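Side-chain contact in receptor-type adenylate cyclase GRESAG 4.3 (Trypanosoma brucei, PDB 1FX4), which converts ATP to 3',5'-cyclic AMP and diphosphate in a magnesium-dependent catalytic domain and could serve as a receptor for an unknown ligand: residues D96-Y99 with R100-E104. Sequence-based numbering, arbitrary orientation.
Sequences DESY and REFEE
Helix 94-109 of the class III cyclase catalytic domain brings D96 and E97 beside R100, and S98 beside F102, one turn on. Backbone i to i+4 bonds link the two turns, such as F102 N to S98 O at 2.9 Å. The R100 chain bends at chi3 (-55°), which brings one guanidinium face over D96 O and E97 CA. NH2 of R100 comes alongside CG of E97 at 3.6 Å. The E97 carboxylate is only 8° from parallel with the guanidinium, but its OE1 stays 5.0 Å from R100 NH2, too far for a salt bridge, though the opposite charges may still attract weakly. R100 also makes a cation-pi contact with Y125, whose hydroxyl bonds to D96 OD1. The helix packs on helix 23-29, where L26 touches S98, Y99 and F102. The F102 ring sets one face over S98 O, which lies 3.1 Å above its plane. Its far end, CZ, meets CB of S98 at 3.8 Å. A water bridges S98 OG (2.7 Å), which also bonds to H30 NE2, and E101 OE2 (3.1 Å), donating to the carboxylate. CD2 of Y99 touches CD1 of F102 at 4.3 Å. The Y99 hydroxyl bonds to E21 O and R133 N.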
# COMPACT_ATOMS: atom_id res chain seq x y z
N ASP A 96 21.26 6.49 -9.08
CA ASP A 96 22.27 5.46 -9.22
C ASP A 96 23.34 5.59 -8.15
O ASP A 96 23.76 4.60 -7.58
CB ASP A 96 22.86 5.49 -10.63
CG ASP A 96 21.86 4.99 -11.66
OD1 ASP A 96 21.79 3.76 -11.89
OD2 ASP A 96 21.08 5.82 -12.19
N GLU A 97 23.72 6.82 -7.83
CA GLU A 97 24.71 7.05 -6.79
C GLU A 97 24.18 6.50 -5.48
O GLU A 97 24.90 5.81 -4.74
CB GLU A 97 25.01 8.53 -6.65
CG GLU A 97 25.58 9.14 -7.90
CD GLU A 97 26.09 10.53 -7.65
OE1 GLU A 97 27.00 10.68 -6.79
OE2 GLU A 97 25.59 11.47 -8.30
N SER A 98 22.90 6.77 -5.20
CA SER A 98 22.29 6.28 -3.98
C SER A 98 22.25 4.75 -3.96
O SER A 98 22.61 4.14 -2.97
CB SER A 98 20.89 6.85 -3.79
OG SER A 98 20.95 8.21 -3.41
N TYR A 99 21.85 4.13 -5.07
CA TYR A 99 21.81 2.67 -5.11
C TYR A 99 23.19 2.09 -4.81
O TYR A 99 23.30 1.11 -4.08
CB TYR A 99 21.33 2.14 -6.47
CG TYR A 99 19.83 2.10 -6.61
CD1 TYR A 99 19.20 2.83 -7.60
CD2 TYR A 99 19.06 1.33 -5.74
CE1 TYR A 99 17.82 2.80 -7.76
CE2 TYR A 99 17.66 1.29 -5.88
CZ TYR A 99 17.05 2.03 -6.89
OH TYR A 99 15.69 2.01 -7.04
N ARG A 100 24.23 2.70 -5.37
CA ARG A 100 25.58 2.20 -5.12
C ARG A 100 25.96 2.38 -3.64
O ARG A 100 26.49 1.46 -3.03
CB ARG A 100 26.59 2.84 -6.07
CG ARG A 100 26.44 2.31 -7.51
CD ARG A 100 27.58 2.75 -8.40
NE ARG A 100 27.74 4.20 -8.41
CZ ARG A 100 27.15 5.01 -9.28
NH1 ARG A 100 26.35 4.53 -10.22
NH2 ARG A 100 27.37 6.31 -9.20
N GLU A 101 25.57 3.51 -3.05
CA GLU A 101 25.83 3.77 -1.63
C GLU A 101 25.14 2.73 -0.76
O GLU A 101 25.72 2.22 0.20
CB GLU A 101 25.30 5.15 -1.22
CG GLU A 101 26.10 6.34 -1.69
CD GLU A 101 25.43 7.64 -1.27
OE1 GLU A 101 25.38 8.59 -2.10
OE2 GLU A 101 24.93 7.70 -0.12
N PHE A 102 23.88 2.43 -1.07
CA PHE A 102 23.11 1.45 -0.29
C PHE A 102 23.81 0.09 -0.27
O PHE A 102 23.84 -0.58 0.76
CB PHE A 102 21.68 1.29 -0.83
CG PHE A 102 20.87 2.57 -0.83
CD1 PHE A 102 19.79 2.71 -1.70
CD2 PHE A 102 21.19 3.62 0.02
CE1 PHE A 102 19.05 3.89 -1.73
CE2 PHE A 102 20.45 4.81 -0.01
CZ PHE A 102 19.38 4.94 -0.88
N GLU A 103 24.37 -0.31 -1.41
CA GLU A 103 25.07 -1.59 -1.50
C GLU A 103 26.31 -1.55 -0.62
O GLU A 103 26.60 -2.50 0.10
CB GLU A 103 25.50 -1.87 -2.94
CG GLU A 103 24.34 -2.16 -3.86
CD GLU A 103 24.79 -2.46 -5.28
OE1 GLU A 103 23.93 -2.44 -6.18
OE2 GLU A 103 25.98 -2.73 -5.50
N GLU A 104 27.03 -0.44 -0.69
CA GLU A 104 28.24 -0.27 0.10
C GLU A 104 27.93 -0.27 1.59
O GLU A 104 28.62 -0.93 2.37
CB GLU A 104 28.98 1.00 -0.34
CG GLU A 104 29.67 0.80 -1.68
CD GLU A 104 30.19 2.08 -2.31
OE1 GLU A 104 30.28 3.11 -1.60
OE2 GLU A 104 30.49 2.06 -3.52
O HOH W 1 22.05 8.51 -0.92